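Local structure of Cel44C (Paenibacillus polymyxa, 2YIH) at residues N453-F464 / N499-T509. The protein hydrolyses xyloglucan and probably the beta-1,4-glucan chains of cellulose, through its glycoside hydrolase family 44 part, one piece of a longer multidomain protein. The protein carries 8 engineered substitutions. Residues are numbered along the deposited sequence; the frame is centred on the assembly and turned at random.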
ATOM      1  N   ASN A 453      10.287   6.968  20.469  1.00 10.21           N
ATOM      2  CA  ASN A 453      11.225   6.168  21.246  1.00 11.53           C
ATOM      3  C   ASN A 453      10.829   4.693  21.190  1.00 11.57           C
ATOM      4  O   ASN A 453       9.746   4.311  21.691  1.00 11.64           O
ATOM      5  CB  ASN A 453      11.202   6.670  22.707  1.00 11.58           C
ATOM      6  CG  ASN A 453      12.281   6.022  23.570  1.00 11.94           C
ATOM      7  OD1 ASN A 453      12.875   5.016  23.202  1.00 11.25           O
ATOM      8  ND2 ASN A 453      12.466   6.564  24.768  1.00 12.69           N
ATOM      9  N   LYS A 454      11.696   3.889  20.561  1.00 12.16           N
ATOM     10  CA  LYS A 454      11.489   2.450  20.365  0.50 12.24           C
ATOM     11  C   LYS A 454      12.007   1.626  21.551  1.00 12.79           C
ATOM     12  O   LYS A 454      11.806   0.402  21.610  1.00 12.50           O
ATOM     13  CB  LYS A 454      12.204   1.984  19.088  0.50 12.02           C
ATOM     14  CG  LYS A 454      11.667   2.622  17.795  0.50 11.75           C
ATOM     15  CD  LYS A 454      12.492   2.228  16.580  0.50 11.68           C
ATOM     16  CE  LYS A 454      13.684   3.148  16.398  0.50 11.64           C
ATOM     17  NZ  LYS A 454      14.559   2.670  15.303  0.50 11.50           N
ATOM     18  N   SER A 455      12.712   2.278  22.479  1.00 14.08           N
ATOM     19  CA  SER A 455      13.180   1.553  23.676  1.00 13.82           C
ATOM     20  C   SER A 455      12.000   1.068  24.500  1.00 15.22           C
ATOM     21  O   SER A 455      11.030   1.803  24.719  1.00 12.50           O
ATOM     22  CB  SER A 455      14.059   2.419  24.576  1.00 14.29           C
ATOM     23  OG  SER A 455      14.404   1.668  25.762  1.00 14.92           O
ATOM     24  N   MET A 456      12.105  -0.166  24.989  1.00 16.20           N
ATOM     25  CA  MET A 456      11.049  -0.690  25.843  0.50 18.48           C
ATOM     26  C   MET A 456      11.213  -0.225  27.282  1.00 19.65           C
ATOM     27  O   MET A 456      10.257  -0.280  28.057  1.00 20.72           O
ATOM     28  CB  MET A 456      11.012  -2.216  25.792  0.50 18.95           C
ATOM     29  CG  MET A 456      10.598  -2.761  24.446  0.50 19.29           C
ATOM     30  SD  MET A 456      10.143  -4.488  24.574  0.50 21.11           S
ATOM     31  CE  MET A 456       8.554  -4.327  25.385  0.50 19.88           C
ATOM     32  N   ASP A 457      12.401   0.276  27.633  1.00 20.10           N
ATOM     33  CA  ASP A 457      12.835   0.468  29.034  0.50 21.81           C
ATOM     34  C   ASP A 457      13.244   1.907  29.388  1.00 22.12           C
ATOM     35  O   ASP A 457      13.174   2.327  30.554  1.00 23.79           O
ATOM     36  CB  ASP A 457      14.052  -0.412  29.325  0.50 21.78           C
ATOM     37  CG  ASP A 457      13.803  -1.872  29.045  0.50 22.72           C
ATOM     38  OD1 ASP A 457      12.789  -2.396  29.529  0.50 24.17           O
ATOM     39  OD2 ASP A 457      14.651  -2.506  28.374  0.50 24.00           O
ATOM     40  N   SER A 458      13.813   2.610  28.414  1.00 21.09           N
ATOM     41  CA  SER A 458      14.540   3.841  28.749  1.00 20.64           C
ATOM     42  C   SER A 458      14.038   5.081  28.011  1.00 19.95           C
ATOM     43  O   SER A 458      14.078   5.115  26.787  1.00 18.77           O
ATOM     44  CB  SER A 458      16.043   3.651  28.498  1.00 23.33           C
ATOM     45  OG  SER A 458      16.524   2.457  29.125  1.00 26.29           O
ATOM     46  N   ALA A 459      13.659   6.119  28.763  1.00 17.79           N
ATOM     47  CA  ALA A 459      13.355   7.428  28.180  1.00 17.94           C
ATOM     48  C   ALA A 459      14.638   8.001  27.611  1.00 16.88           C
ATOM     49  O   ALA A 459      15.733   7.588  28.005  1.00 17.48           O
ATOM     50  CB  ALA A 459      12.796   8.372  29.234  1.00 17.79           C
ATOM     51  N   PHE A 460      14.509   8.974  26.716  1.00 16.23           N
ATOM     52  CA  PHE A 460      15.639   9.844  26.396  1.00 16.20           C
ATOM     53  C   PHE A 460      15.204  11.301  26.367  1.00 16.69           C
ATOM     54  O   PHE A 460      14.043  11.616  26.086  1.00 15.44           O
ATOM     55  CB  PHE A 460      16.346   9.449  25.083  1.00 15.47           C
ATOM     56  CG  PHE A 460      15.434   9.366  23.872  1.00 15.96           C
ATOM     57  CD1 PHE A 460      14.991  10.524  23.223  1.00 15.24           C
ATOM     58  CD2 PHE A 460      15.137   8.133  23.310  1.00 15.60           C
ATOM     59  CE1 PHE A 460      14.165  10.445  22.086  1.00 15.55           C
ATOM     60  CE2 PHE A 460      14.360   8.047  22.157  1.00 15.33           C
ATOM     61  CZ  PHE A 460      13.876   9.183  21.546  1.00 15.99           C
ATOM     62  N   ASP A 461      16.159  12.203  26.561  1.00 17.86           N
ATOM     63  CA  ASP A 461      15.897  13.619  26.330  1.00 18.31           C
ATOM     64  C   ASP A 461      16.359  13.899  24.902  1.00 18.23           C
ATOM     65  O   ASP A 461      17.528  13.709  24.588  1.00 17.92           O
ATOM     66  CB  ASP A 461      16.712  14.488  27.306  1.00 20.25           C
ATOM     67  CG  ASP A 461      16.112  14.532  28.708  1.00 22.96           C
ATOM     68  OD1 ASP A 461      14.997  14.003  28.939  1.00 24.11           O
ATOM     69  OD2 ASP A 461      16.792  15.067  29.613  1.00 24.73           O
ATOM     70  N   ALA A 462      15.440  14.311  24.031  1.00 17.74           N
ATOM     71  CA  ALA A 462      15.808  14.658  22.658  1.00 17.98           C
ATOM     72  C   ALA A 462      16.152  16.132  22.626  1.00 18.08           C
ATOM     73  O   ALA A 462      15.311  16.969  22.942  1.00 18.71           O
ATOM     74  CB  ALA A 462      14.636  14.366  21.695  1.00 17.25           C
ATOM     75  N   GLN A 463      17.387  16.445  22.237  1.00 17.31           N
ATOM     76  CA  GLN A 463      17.841  17.814  22.107  1.00 17.71           C
ATOM     77  C   GLN A 463      17.739  18.173  20.629  1.00 15.84           C
ATOM     78  O   GLN A 463      18.486  17.621  19.817  1.00 15.46           O
ATOM     79  CB  GLN A 463      19.309  17.874  22.551  1.00 18.70           C
ATOM     80  CG  GLN A 463      20.006  19.192  22.330  1.00 21.34           C
ATOM     81  CD  GLN A 463      21.420  19.167  22.874  0.20 20.24           C
ATOM     82  OE1 GLN A 463      22.271  19.951  22.457  0.10 20.53           O
ATOM     83  NE2 GLN A 463      21.684  18.236  23.790  0.50 20.51           N
ATOM     84  N   PHE A 464      16.777  19.021  20.284  1.00 16.21           N
ATOM     85  CA  PHE A 464      16.539  19.398  18.883  1.00 16.72           C
ATOM     86  C   PHE A 464      17.314  20.663  18.516  1.00 17.32           C
ATOM     87  O   PHE A 464      17.311  21.637  19.273  1.00 17.71           O
ATOM     88  CB  PHE A 464      15.064  19.670  18.632  1.00 16.74           C
ATOM     89  CG  PHE A 464      14.199  18.451  18.711  1.00 17.70           C
ATOM     90  CD1 PHE A 464      13.674  18.046  19.936  1.00 18.60           C
ATOM     91  CD2 PHE A 464      13.892  17.719  17.561  1.00 18.13           C
ATOM     92  CE1 PHE A 464      12.839  16.930  20.010  1.00 19.21           C
ATOM     93  CE2 PHE A 464      13.044  16.596  17.634  1.00 18.39           C
ATOM     94  CZ  PHE A 464      12.542  16.205  18.860  1.00 18.87           C
ATOM     95  N   ASN A 499      16.476  28.593  18.434  1.00 24.61           N
ATOM     96  CA  ASN A 499      16.027  27.421  17.643  1.00 23.43           C
ATOM     97  C   ASN A 499      16.581  26.072  18.160  1.00 22.42           C
ATOM     98  O   ASN A 499      16.903  25.153  17.389  1.00 23.39           O
ATOM     99  CB  ASN A 499      16.328  27.630  16.144  1.00 22.70           C
ATOM    100  CG  ASN A 499      15.203  28.330  15.401  1.00 23.15           C
ATOM    101  OD1 ASN A 499      14.146  28.629  15.966  1.00 20.69           O
ATOM    102  ND2 ASN A 499      15.428  28.598  14.102  1.00 25.25           N
ATOM    103  N   ARG A 500      16.728  25.974  19.475  1.00 21.36           N
ATOM    104  CA  ARG A 500      17.055  24.705  20.107  1.00 19.65           C
ATOM    105  C   ARG A 500      16.084  24.476  21.248  1.00 20.24           C
ATOM    106  O   ARG A 500      15.715  25.411  21.972  1.00 20.56           O
ATOM    107  CB  ARG A 500      18.496  24.708  20.632  1.00 20.10           C
ATOM    108  CG  ARG A 500      19.555  24.904  19.555  0.50 19.78           C
ATOM    109  CD  ARG A 500      20.921  25.100  20.191  0.20 19.43           C
ATOM    110  NE  ARG A 500      21.211  24.065  21.179  0.20 19.65           N
ATOM    111  CZ  ARG A 500      22.192  23.177  21.065  0.20 19.64           C
ATOM    112  NH1 ARG A 500      22.989  23.201  20.007  0.20 19.68           N
ATOM    113  NH2 ARG A 500      22.387  22.276  22.017  0.20 19.49           N
ATOM    114  N   PHE A 501      15.637  23.236  21.404  1.00 18.39           N
ATOM    115  CA  PHE A 501      14.813  22.901  22.579  1.00 18.74           C
ATOM    116  C   PHE A 501      15.003  21.442  22.919  1.00 17.10           C
ATOM    117  O   PHE A 501      15.550  20.677  22.106  1.00 17.03           O
ATOM    118  CB  PHE A 501      13.333  23.247  22.360  1.00 17.48           C
ATOM    119  CG  PHE A 501      12.632  22.331  21.400  1.00 17.90           C
ATOM    120  CD1 PHE A 501      12.689  22.557  20.033  1.00 17.83           C
ATOM    121  CD2 PHE A 501      11.939  21.203  21.863  1.00 17.55           C
ATOM    122  CE1 PHE A 501      12.057  21.692  19.126  1.00 17.42           C
ATOM    123  CE2 PHE A 501      11.353  20.311  20.963  1.00 16.96           C
ATOM    124  CZ  PHE A 501      11.390  20.575  19.597  1.00 17.59           C
ATOM    125  N   THR A 502      14.627  21.070  24.142  1.00 17.22           N
ATOM    126  CA  THR A 502      14.737  19.690  24.570  1.00 17.17           C
ATOM    127  C   THR A 502      13.339  19.207  24.958  1.00 16.77           C
ATOM    128  O   THR A 502      12.533  19.982  25.480  1.00 18.83           O
ATOM    129  CB  THR A 502      15.713  19.519  25.770  1.00 18.58           C
ATOM    130  OG1 THR A 502      17.030  19.934  25.370  1.00 18.95           O
ATOM    131  CG2 THR A 502      15.817  18.054  26.176  1.00 18.50           C
ATOM    132  N   TYR A 503      13.054  17.951  24.649  1.00 15.51           N
ATOM    133  CA  TYR A 503      11.773  17.349  25.036  1.00 15.22           C
ATOM    134  C   TYR A 503      12.046  15.906  25.403  1.00 14.55           C
ATOM    135  O   TYR A 503      12.771  15.218  24.698  1.00 15.41           O
ATOM    136  CB  TYR A 503      10.764  17.426  23.874  1.00 15.55           C
ATOM    137  CG  TYR A 503       9.327  17.395  24.322  1.00 16.07           C
ATOM    138  CD1 TYR A 503       8.715  18.530  24.823  1.00 15.90           C
ATOM    139  CD2 TYR A 503       8.606  16.193  24.352  1.00 17.72           C
ATOM    140  CE1 TYR A 503       7.387  18.514  25.240  1.00 16.94           C
ATOM    141  CE2 TYR A 503       7.288  16.160  24.774  1.00 17.02           C
ATOM    142  CZ  TYR A 503       6.671  17.318  25.206  1.00 16.94           C
ATOM    143  OH  TYR A 503       5.349  17.316  25.637  1.00 17.59           O
ATOM    144  N   THR A 504      11.478  15.435  26.512  1.00 13.66           N
ATOM    145  CA  THR A 504      11.740  14.068  26.938  1.00 13.38           C
ATOM    146  C   THR A 504      10.754  13.155  26.203  1.00 13.14           C
ATOM    147  O   THR A 504       9.559  13.406  26.216  1.00 13.69           O
ATOM    148  CB  THR A 504      11.555  13.922  28.473  1.00 13.03           C
ATOM    149  OG1 THR A 504      12.459  14.831  29.148  1.00 12.75           O
ATOM    150  CG2 THR A 504      11.848  12.491  28.929  1.00 13.12           C
ATOM    151  N   VAL A 505      11.263  12.067  25.636  1.00 13.00           N
ATOM    152  CA  VAL A 505      10.401  11.041  25.024  1.00 12.86           C
ATOM    153  C   VAL A 505      10.477   9.767  25.868  1.00 12.40           C
ATOM    154  O   VAL A 505      11.490   9.106  25.920  1.00 13.21           O
ATOM    155  CB  VAL A 505      10.827  10.753  23.569  1.00 12.48           C
ATOM    156  CG1 VAL A 505       9.771   9.859  22.876  1.00 13.01           C
ATOM    157  CG2 VAL A 505      11.007  12.094  22.795  1.00 12.30           C
ATOM    158  N   PRO A 506       9.389   9.427  26.559  1.00 13.12           N
ATOM    159  CA  PRO A 506       9.379   8.200  27.363  1.00 13.64           C
ATOM    160  C   PRO A 506       9.501   6.966  26.473  1.00 13.46           C
ATOM    161  O   PRO A 506       9.319   7.080  25.250  1.00 12.24           O
ATOM    162  CB  PRO A 506       7.975   8.223  28.013  1.00 13.30           C
ATOM    163  CG  PRO A 506       7.592   9.621  28.008  1.00 14.07           C
ATOM    164  CD  PRO A 506       8.147  10.185  26.710  1.00 13.15           C
ATOM    165  N   PRO A 507       9.774   5.796  27.063  1.00 13.67           N
ATOM    166  CA  PRO A 507       9.840   4.577  26.263  1.00 13.39           C
ATOM    167  C   PRO A 507       8.507   4.354  25.530  1.00 12.73           C
ATOM    168  O   PRO A 507       7.438   4.739  26.032  1.00 12.96           O
ATOM    169  CB  PRO A 507       9.993   3.478  27.331  1.00 14.81           C
ATOM    170  CG  PRO A 507      10.483   4.194  28.551  1.00 15.20           C
ATOM    171  CD  PRO A 507       9.835   5.498  28.510  1.00 14.60           C
ATOM    172  N   LEU A 508       8.578   3.700  24.371  1.00 12.04           N
ATOM    173  CA  LEU A 508       7.363   3.286  23.648  1.00 11.27           C
ATOM    174  C   LEU A 508       6.370   4.437  23.513  1.00 10.75           C
ATOM    175  O   LEU A 508       5.188   4.284  23.797  1.00 11.88           O
ATOM    176  CB  LEU A 508       6.729   2.081  24.356  1.00 11.13           C
ATOM    177  CG  LEU A 508       7.718   0.902  24.471  1.00 11.72           C
ATOM    178  CD1 LEU A 508       7.155  -0.292  25.286  1.00 11.63           C
ATOM    179  CD2 LEU A 508       8.205   0.420  23.105  1.00 11.58           C
ATOM    180  N   THR A 509       6.838   5.595  23.040  1.00 10.24           N
ATOM    181  CA  THR A 509       5.973   6.788  22.865  1.00 10.02           C
ATOM    182  C   THR A 509       6.258   7.425  21.502  1.00  9.76           C
ATOM    183  O   THR A 509       7.409   7.429  21.057  1.00  9.79           O
ATOM    184  CB  THR A 509       6.267   7.836  23.950  1.00 10.27           C
ATOM    185  OG1 THR A 509       6.058   7.231  25.228  1.00 10.85           O
ATOM    186  CG2 THR A 509       5.396   9.056  23.837  1.00 10.71           C
TER
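The rings of Phe-464 and Phe-501 are near parallel (13°) but displaced, with little overlap. Phe-501 CZ sits over one face of Phe-464; Phe-501 O lies at its edge, in plane, and Tyr-503 CB loosely near the edge. In return, Phe-464 CB rests on one face of Phe-501, 4.0 Å from the ring centroid, a CH-pi contact. Phe-501 has CG wedged between its backbone N and carbonyl carbon (chi1 72°), which swings the ring back toward Phe-464. Val-505 O lies over one face of Phe-460, with Ala-462 N at the edge in plane. Phe-460 CE1 packs 3.6 Å from Val-505 CG2, the side chains alongside each other. These apolar groups share one face of an antiparallel strand pair, 460-464 with 500-505. The pair belongs to the beta domain beside the TIM barrel, where 500-505 is an edge strand and strand 9-22 flanks 460-464. On the opposite face Thr-504 OG1 donates to Asp-461 OD1 at 2.7 Å, from above the carboxylate plane. At the end of strand 446-453, Asn-453 ND2 donates to Val-505 O at 3.0 Å, from above the carbonyl plane. Phe-460 N reaches this oxygen from the other face. Asn-453 ND2 also donates to Ser-458 O, and Asn-453 OD1 accepts from Ser-455 N in an Asx turn. An alanine here would remove the amide, and Ser-455 N and Ser-458 O would probably lose their partner, leaving the turn freer to move. Opposite Asn-453 the partner chain spends two residues, Leu-508 and Thr-509, a G1 beta bulge; Asn-453 N donates to Thr-509 O at 3.0 Å.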